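PDB 5A8U: polyhedrin from Orgyia pseudotsugata cypovirus 5, which is the major component of viral occlusion bodies, the polyhedra that protect the virus from the outside environment until insect larvae ingest them. Local coordinates for residues A[10-13]-A[14-18]; A[229-232]-A[233-237]; A[179-183]-A[184-188]; A[150-153]-A[154-157]. One frame throughout, in Å; residues are numbered along the deposited sequence.

Interaction 1. Residues A[10-13]-A[14-18]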
# COMPACT_ATOMS: atom_id res chain seq x y z
N LEU A 10 16.18 43.18 -2.22
CA LEU A 10 16.92 42.13 -1.50
C LEU A 10 15.98 41.11 -0.89
O LEU A 10 16.25 39.91 -0.91
CB LEU A 10 17.84 42.72 -0.41
CG LEU A 10 18.68 41.65 0.31
CD1 LEU A 10 19.55 40.87 -0.68
CD2 LEU A 10 19.55 42.26 1.42
N GLN A 11 14.87 41.60 -0.36
CA GLN A 11 13.89 40.75 0.28
C GLN A 11 13.30 39.79 -0.75
O GLN A 11 13.18 38.60 -0.49
CB GLN A 11 12.79 41.60 0.90
CG GLN A 11 11.72 40.84 1.64
CD GLN A 11 10.89 41.80 2.44
OE1 GLN A 11 11.39 42.44 3.37
NE2 GLN A 11 9.63 41.97 2.06
N GLN A 12 12.97 40.32 -1.93
CA GLN A 12 12.49 39.45 -3.00
C GLN A 12 13.57 38.43 -3.41
O GLN A 12 13.26 37.26 -3.60
CB GLN A 12 12.03 40.25 -4.22
CG GLN A 12 11.51 39.37 -5.36
CD GLN A 12 10.17 38.74 -5.06
OE1 GLN A 12 9.17 39.45 -4.84
NE2 GLN A 12 10.12 37.41 -5.05
N LYS A 13 14.81 38.88 -3.55
CA LYS A 13 15.93 37.97 -3.82
C LYS A 13 16.12 36.88 -2.74
O LYS A 13 16.37 35.72 -3.07
CB LYS A 13 17.23 38.77 -3.99
CG LYS A 13 18.47 37.91 -4.25
CD LYS A 13 19.72 38.78 -4.40
CE LYS A 13 20.97 37.95 -4.67
NZ LYS A 13 21.35 37.11 -3.50
N ALA A 14 16.00 37.26 -1.47
CA ALA A 14 16.09 36.30 -0.36
C ALA A 14 14.94 35.30 -0.39
O ALA A 14 15.12 34.12 -0.09
CB ALA A 14 16.12 37.03 0.98
N HIS A 15 13.76 35.78 -0.76
CA HIS A 15 12.60 34.91 -0.96
C HIS A 15 12.83 33.93 -2.10
O HIS A 15 12.55 32.73 -1.96
CB HIS A 15 11.34 35.74 -1.25
CG HIS A 15 10.13 34.91 -1.52
ND1 HIS A 15 9.22 34.58 -0.54
CD2 HIS A 15 9.69 34.31 -2.65
CE1 HIS A 15 8.28 33.82 -1.05
NE2 HIS A 15 8.54 33.64 -2.34
N ASN A 16 13.33 34.43 -3.23
CA ASN A 16 13.61 33.57 -4.38
C ASN A 16 14.68 32.53 -4.08
O ASN A 16 14.56 31.38 -4.51
CB ASN A 16 14.00 34.39 -5.61
CG ASN A 16 12.87 35.24 -6.14
OD1 ASN A 16 11.72 35.07 -5.75
ND2 ASN A 16 13.19 36.16 -7.04
N LYS A 17 15.71 32.94 -3.33
CA LYS A 17 16.80 32.03 -2.95
C LYS A 17 16.29 30.95 -2.02
O LYS A 17 16.63 29.77 -2.17
CB LYS A 17 17.94 32.81 -2.27
CG LYS A 17 19.17 31.95 -1.92
CD LYS A 17 20.28 32.76 -1.28
CE LYS A 17 21.49 31.90 -0.92
NZ LYS A 17 22.21 31.41 -2.13
N ARG A 18 15.48 31.35 -1.04
CA ARG A 18 14.96 30.40 -0.07
C ARG A 18 14.16 29.31 -0.76
O ARG A 18 14.39 28.12 -0.56
CB ARG A 18 14.08 31.13 0.96
CG ARG A 18 13.38 30.20 1.92
CD ARG A 18 12.59 30.97 2.96
NE ARG A 18 11.56 31.80 2.33
CZ ARG A 18 10.77 32.64 3.00
NH1 ARG A 18 10.90 32.76 4.32
NH2 ARG A 18 9.87 33.36 2.36
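L10, Q11, Q12 and K13 offer their carbonyl oxygens to the backbone N-H groups of A14, H15, N16 and K17, four successive i to i+4 bonds that make residues 10-18 regular alpha helix within helix 6-21. The shortest joins A14 N to L10 O at 2.7 Å. On this frame the i to i+4 spacing also brings Q12 and N16 onto one flank, where their amides meet. The Q12 chain leaves the helix with CG opposite the backbone N and then bends at chi2 (72°), which carries its amide along the helix toward the next turn. There NE2 of Q12 donates to OD1 of N16 at 2.9 Å, with 146° at the hydrogen. N16 OD1 lies almost in the amide plane of Q12, yet the donor stands above the N16 carbonyl plane, in keeping with the 41° between the two amide planes. The same NE2 passes 3.9 Å from CD2 of the H15 ring, approaching it obliquely. A second i to i+4 pair, K13 and K17, behaves differently: their NZ atoms remain 5.9 Å apart, and NZ of K17 turns to a salt bridge with E21. One turn on, S20 OG is hydrogen-bonded to the carbonyl oxygens of N16 and K17. All nine residues touch crystal neighbours, consistent with a protein that occurs in the microcrystals of the occlusion body. Chemically, the amide pair ties one turn to the next without adding net charge, while the nearby lysine ammonium groups probably repel each other mildly, with E21 offsetting part of that charge.

Interaction 2. Residues A[229-232]-A[233-237]; sequences NEKV and AVENF
An i to i+4 salt bridge between K231 and E235, set beside a capped helix start, defines this local contact in the first turns of helix 230-241, which packs on strands 223-227 and 43-50. NZ of K231 lies 2.7 Å from OE1 and 3.2 Å from OE2 of E235, meeting OE1 from above the carboxylate plane. The two side chains approach obliquely: K231 bends at chi2, while CG of E235 sits between its own backbone N and carbonyl carbon (chi1 73°), a placement that turns the extended acid back toward the preceding turn. A water donates to K231 O at 2.8 Å and makes a weak bond to the same E235 OE1. N229 is the N-cap, its OD1 accepting from V232 N at 2.9 Å in a nearly straight bond (168° at the hydrogen), while its backbone O receives A233 N. On another flank, CG of E230 and CG2 of V234 lie side by side at 4.1 Å; the E230 carboxylate reaches onward to Y245 OH and S248 N. A233 and F237 face the strands, F237 stacking on F223, and N236 O bonds R92 of the second subunit. The chemistry thus divides by side: apolar groups seat the helix on the sheet, the N229 side chain satisfies an N-H of the first turn, and the outward ion pair joins successive turns, its lysine probably steadying the negative charge of E235.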
# COMPACT_ATOMS: atom_id res chain seq x y z
N ASN A 229 -7.51 14.83 -21.72
CA ASN A 229 -6.30 14.95 -22.54
C ASN A 229 -5.17 15.60 -21.78
O ASN A 229 -5.36 16.12 -20.67
CB ASN A 229 -6.56 15.62 -23.90
CG ASN A 229 -6.92 17.10 -23.81
OD1 ASN A 229 -6.70 17.76 -22.80
ND2 ASN A 229 -7.44 17.63 -24.91
N GLU A 230 -3.99 15.57 -22.39
CA GLU A 230 -2.80 16.13 -21.78
C GLU A 230 -2.96 17.64 -21.55
O GLU A 230 -2.48 18.17 -20.56
CB GLU A 230 -1.60 15.83 -22.68
CG GLU A 230 -0.35 16.63 -22.40
CD GLU A 230 0.78 16.18 -23.31
OE1 GLU A 230 0.89 16.70 -24.44
OE2 GLU A 230 1.51 15.26 -22.91
N LYS A 231 -3.62 18.33 -22.49
CA LYS A 231 -3.79 19.77 -22.37
C LYS A 231 -4.47 20.14 -21.06
O LYS A 231 -4.00 21.00 -20.30
CB LYS A 231 -4.59 20.27 -23.58
CG LYS A 231 -4.82 21.77 -23.62
CD LYS A 231 -6.07 22.17 -22.87
CE LYS A 231 -6.44 23.62 -23.20
NZ LYS A 231 -7.42 24.13 -22.21
N VAL A 232 -5.57 19.46 -20.76
CA VAL A 232 -6.30 19.71 -19.53
C VAL A 232 -5.49 19.31 -18.28
O VAL A 232 -5.47 20.01 -17.28
CB VAL A 232 -7.68 19.01 -19.56
CG1 VAL A 232 -8.37 19.16 -18.21
CG2 VAL A 232 -8.53 19.58 -20.70
N ALA A 233 -4.83 18.16 -18.34
CA ALA A 233 -3.98 17.73 -17.25
C ALA A 233 -2.92 18.78 -16.90
O ALA A 233 -2.69 19.07 -15.73
CB ALA A 233 -3.29 16.42 -17.60
N VAL A 234 -2.27 19.32 -17.93
CA VAL A 234 -1.19 20.28 -17.68
C VAL A 234 -1.73 21.55 -17.03
O VAL A 234 -1.16 22.06 -16.08
CB VAL A 234 -0.42 20.58 -18.97
CG1 VAL A 234 0.49 21.77 -18.76
CG2 VAL A 234 0.40 19.35 -19.37
N GLU A 235 -2.84 22.09 -17.54
CA GLU A 235 -3.31 23.35 -16.99
C GLU A 235 -3.94 23.22 -15.61
O GLU A 235 -3.80 24.12 -14.79
CB GLU A 235 -4.25 24.08 -17.95
CG GLU A 235 -5.63 23.48 -18.09
CD GLU A 235 -6.45 24.20 -19.15
OE1 GLU A 235 -5.84 24.74 -20.10
OE2 GLU A 235 -7.70 24.24 -19.03
N ASN A 236 -4.60 22.11 -15.34
CA ASN A 236 -5.31 21.96 -14.07
C ASN A 236 -4.60 21.19 -12.95
O ASN A 236 -4.97 21.32 -11.79
CB ASN A 236 -6.73 21.41 -14.30
CG ASN A 236 -7.62 22.43 -14.99
OD1 ASN A 236 -7.33 23.64 -14.97
ND2 ASN A 236 -8.70 21.97 -15.61
N PHE A 237 -3.57 20.43 -13.29
CA PHE A 237 -2.80 19.72 -12.28
C PHE A 237 -1.32 20.12 -12.30
O PHE A 237 -0.82 20.68 -11.32
CB PHE A 237 -2.95 18.19 -12.41
CG PHE A 237 -2.11 17.44 -11.42
CD1 PHE A 237 -2.42 17.48 -10.07
CD2 PHE A 237 -0.96 16.77 -11.82
CE1 PHE A 237 -1.64 16.82 -9.13
CE2 PHE A 237 -0.16 16.10 -10.88
CZ PHE A 237 -0.49 16.14 -9.53
O HOH W 1 -2.83 23.40 -21.21

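Interaction 3. Residues A[179-183]-A[184-188]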
# COMPACT_ATOMS: atom_id res chain seq x y z
N PHE A 179 5.21 1.42 -25.13
CA PHE A 179 4.98 0.05 -24.72
C PHE A 179 4.85 -0.82 -25.98
O PHE A 179 3.74 -1.09 -26.44
CB PHE A 179 3.72 -0.01 -23.85
CG PHE A 179 3.84 0.71 -22.52
CD1 PHE A 179 5.08 1.01 -21.97
CD2 PHE A 179 2.69 1.09 -21.81
CE1 PHE A 179 5.20 1.66 -20.74
CE2 PHE A 179 2.80 1.73 -20.58
CZ PHE A 179 4.06 2.01 -20.04
N ASP A 180 5.98 -1.24 -26.54
CA ASP A 180 5.97 -1.90 -27.85
C ASP A 180 6.86 -3.15 -27.89
O ASP A 180 7.27 -3.59 -28.97
CB ASP A 180 6.41 -0.92 -28.92
CG ASP A 180 7.80 -0.35 -28.66
OD1 ASP A 180 8.48 -0.81 -27.71
OD2 ASP A 180 8.20 0.57 -29.39
N ASP A 181 7.17 -3.69 -26.72
CA ASP A 181 7.99 -4.89 -26.59
C ASP A 181 9.43 -4.69 -27.03
O ASP A 181 10.22 -5.64 -27.05
CB ASP A 181 7.36 -6.08 -27.34
CG ASP A 181 6.59 -7.01 -26.42
OD1 ASP A 181 6.54 -6.76 -25.19
OD2 ASP A 181 6.06 -8.03 -26.92
N LYS A 182 9.79 -3.45 -27.34
CA LYS A 182 11.15 -3.13 -27.76
C LYS A 182 11.97 -2.58 -26.58
O LYS A 182 12.90 -3.24 -26.12
CB LYS A 182 11.14 -2.12 -28.91
CG LYS A 182 12.47 -1.99 -29.64
CD LYS A 182 12.40 -0.91 -30.72
CE LYS A 182 11.29 -1.17 -31.73
NZ LYS A 182 11.28 -0.17 -32.83
N TYR A 183 11.60 -1.40 -26.10
CA TYR A 183 12.28 -0.79 -24.96
C TYR A 183 11.49 -0.91 -23.65
O TYR A 183 11.97 -0.53 -22.58
CB TYR A 183 12.64 0.67 -25.25
CG TYR A 183 13.48 0.85 -26.50
CD1 TYR A 183 14.82 0.49 -26.52
CD2 TYR A 183 12.92 1.36 -27.67
CE1 TYR A 183 15.59 0.64 -27.67
CE2 TYR A 183 13.68 1.52 -28.82
CZ TYR A 183 15.01 1.16 -28.81
OH TYR A 183 15.78 1.31 -29.95
N ALA A 184 10.29 -1.47 -23.74
CA ALA A 184 9.47 -1.78 -22.57
C ALA A 184 8.47 -2.80 -23.05
O ALA A 184 8.23 -2.91 -24.26
CB ALA A 184 8.76 -0.52 -22.07
N PRO A 185 7.88 -3.57 -22.11
CA PRO A 185 6.84 -4.54 -22.49
C PRO A 185 5.64 -3.87 -23.15
O PRO A 185 5.39 -2.68 -22.92
CB PRO A 185 6.42 -5.14 -21.15
CG PRO A 185 7.56 -4.85 -20.21
CD PRO A 185 8.14 -3.57 -20.67
N ARG A 186 4.93 -4.59 -24.01
CA ARG A 186 3.70 -4.08 -24.57
C ARG A 186 2.60 -3.96 -23.49
O ARG A 186 1.75 -3.08 -23.59
CB ARG A 186 3.21 -4.95 -25.74
CG ARG A 186 1.94 -4.40 -26.39
CD ARG A 186 1.58 -5.06 -27.72
NE ARG A 186 2.43 -4.57 -28.80
CZ ARG A 186 3.50 -5.20 -29.26
NH1 ARG A 186 3.86 -6.37 -28.72
NH2 ARG A 186 4.21 -4.67 -30.24
N PHE A 187 2.63 -4.84 -22.49
CA PHE A 187 1.62 -4.81 -21.42
C PHE A 187 2.31 -4.80 -20.06
O PHE A 187 2.21 -5.76 -19.29
CB PHE A 187 0.65 -5.99 -21.57
CG PHE A 187 -0.01 -6.05 -22.92
CD1 PHE A 187 -1.05 -5.18 -23.25
CD2 PHE A 187 0.40 -6.97 -23.87
CE1 PHE A 187 -1.66 -5.22 -24.50
CE2 PHE A 187 -0.19 -7.02 -25.12
CZ PHE A 187 -1.22 -6.14 -25.43
N PRO A 188 3.03 -3.71 -19.76
CA PRO A 188 3.90 -3.73 -18.59
C PRO A 188 3.22 -3.50 -17.25
O PRO A 188 2.10 -2.98 -17.15
CB PRO A 188 4.87 -2.57 -18.86
CG PRO A 188 4.01 -1.57 -19.55
CD PRO A 188 3.11 -2.41 -20.47
O HOH W 2 2.95 -8.18 -26.78
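P188 sits squarely over the F179 ring: its CG is 3.4 Å from the ring centroid and only 3° off the normal, a CH-pi contact over the face. The two side chains cross at about a right angle, and the F179 torsion (chi1 -66°) puts CG beside its own backbone N and opposite the carbonyl carbon, and from there one ring face receives the proline. A184 CB comes instead to the ring edge, 4.0 Å from CD1 of F179. Farther round the loop the polar pair D181 and R186 also crosses at about a right angle, its carboxylate and guanidinium planes 71° apart. The carboxylate is divided between two tasks. OD1 of D181 accepts R186 N at 2.9 Å from above its plane, whereas OD2 forms a salt bridge to NH1 of R186 at 3.3 Å, with a water linking both atoms and lying at the guanidinium edge. One guanidinium face rests on the D180 peptide, near its carbonyl carbon. Two backbone-linked bonds shape the turn: D180 OD1 takes K182 N at 3.0 Å in an Asx turn, and D181 N reaches A184 O in a weak bond. The whole loop connects strand 169-178 to strand 189-195, and so leads from the six-stranded sheet into the three-stranded one. F179 and P188 pack on M63 of helix 60-63, A184 and P188 on F127 of strand 124-128, and Y183 and A184 on V177 of strand 169-178.

Interaction 4. Residues A[150-153]-A[154-157]; sequences LNAA and EDII
With chi1 near -60°, D155 holds its CG beside its own backbone N and opposite the carbonyl carbon, and this places OD2 2.9 Å from A152 N. The donor arrives well above the carboxylate plane, 62° out of it. In return D155 N bonds to A152 O at 3.1 Å, so the two residues grip each other twice across a short 3-10 turn. The next bond, I156 N to A153 O at 3.2 Å, continues that i to i+3 pattern. The carboxylate of D155 reaching back to the N-H of A152, three residues earlier, resembles the return half of a capping box. E154 bends at chi2 (89°), bringing OE1 to 3.7 Å from A152 CB; a water accepts from A153 N at 2.8 Å and reaches E154 OE1 weakly. The other oxygen of D155, OD1, forms a salt bridge with R134, while N151 OD1 accepts from R126 of strand 124-128. L150 carries the segment to the third subunit through backbone hydrogen bonds. D155 is therefore a buried acid with both oxygens engaged, OD2 held by the N-H of A152 and, in a long and weak ion pair, by R126, and OD1 by R134, an environment that would be expected to keep it ionised.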
# COMPACT_ATOMS: atom_id res chain seq x y z
N LEU A 150 16.21 -9.16 -9.97
CA LEU A 150 15.31 -8.06 -9.62
C LEU A 150 15.97 -6.68 -9.64
O LEU A 150 15.29 -5.67 -9.75
CB LEU A 150 14.58 -8.30 -8.29
CG LEU A 150 13.63 -9.50 -8.31
CD1 LEU A 150 12.76 -9.54 -7.05
CD2 LEU A 150 12.75 -9.43 -9.55
N ASN A 151 17.30 -6.64 -9.53
CA ASN A 151 18.03 -5.38 -9.64
C ASN A 151 19.04 -5.48 -10.78
O ASN A 151 20.16 -5.94 -10.57
CB ASN A 151 18.71 -5.03 -8.33
CG ASN A 151 17.73 -4.59 -7.27
OD1 ASN A 151 16.86 -3.75 -7.52
ND2 ASN A 151 17.83 -5.18 -6.09
N ALA A 152 18.62 -5.08 -11.97
CA ALA A 152 19.45 -5.18 -13.17
C ALA A 152 20.13 -3.86 -13.49
O ALA A 152 19.68 -2.80 -13.04
CB ALA A 152 18.60 -5.64 -14.35
N ALA A 153 21.21 -3.91 -14.26
CA ALA A 153 21.89 -2.68 -14.66
C ALA A 153 20.94 -1.68 -15.33
O ALA A 153 21.05 -0.46 -15.11
CB ALA A 153 23.05 -3.00 -15.61
N GLU A 154 20.02 -2.21 -16.12
CA GLU A 154 19.12 -1.40 -16.93
C GLU A 154 18.02 -0.70 -16.13
O GLU A 154 17.32 0.17 -16.66
CB GLU A 154 18.50 -2.25 -18.04
CG GLU A 154 19.51 -2.72 -19.09
CD GLU A 154 20.17 -4.05 -18.76
OE1 GLU A 154 20.00 -4.57 -17.63
OE2 GLU A 154 20.88 -4.59 -19.64
N ASP A 155 17.87 -1.05 -14.87
CA ASP A 155 16.91 -0.35 -14.02
C ASP A 155 17.39 1.08 -13.80
O ASP A 155 16.62 1.95 -13.47
CB ASP A 155 16.80 -1.02 -12.65
CG ASP A 155 16.33 -2.46 -12.73
OD1 ASP A 155 15.78 -2.88 -13.76
OD2 ASP A 155 16.50 -3.17 -11.71
N ILE A 156 18.70 1.29 -13.94
CA ILE A 156 19.30 2.58 -13.69
C ILE A 156 19.10 3.40 -14.95
O ILE A 156 19.91 3.36 -15.88
CB ILE A 156 20.81 2.44 -13.37
CG1 ILE A 156 20.98 1.57 -12.11
CG2 ILE A 156 21.43 3.81 -13.12
CD1 ILE A 156 20.36 2.19 -10.86
N ILE A 157 18.00 4.15 -14.97
CA ILE A 157 17.57 4.83 -16.18
C ILE A 157 18.09 6.25 -16.33
O ILE A 157 17.81 6.89 -17.34
CB ILE A 157 16.04 4.89 -16.28
CG1 ILE A 157 15.44 5.48 -15.00
CG2 ILE A 157 15.47 3.51 -16.63
CD1 ILE A 157 13.99 5.92 -15.19
O HOH W 3 21.98 -6.37 -15.47

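In the fold
The four contacts follow one another along the chain in the order 1, 4, 3, 2, and none touches another. Interactions 3 and 4 are the nearest pair, with nearest atoms about 8 Å apart and centres about 16 Å apart; both pack against strand 124-128, the first through F127 and the second through R124 and L125. Interaction 2 lies across the chain's centre from interaction 4, about 31 Å between centres, on the six-stranded sheet. Interaction 1 stands apart on helix 6-21, its centre about 46 Å from that of interaction 3. Interactions 2 and 4 also meet different neighbouring subunits, consistent with a protein built to assemble.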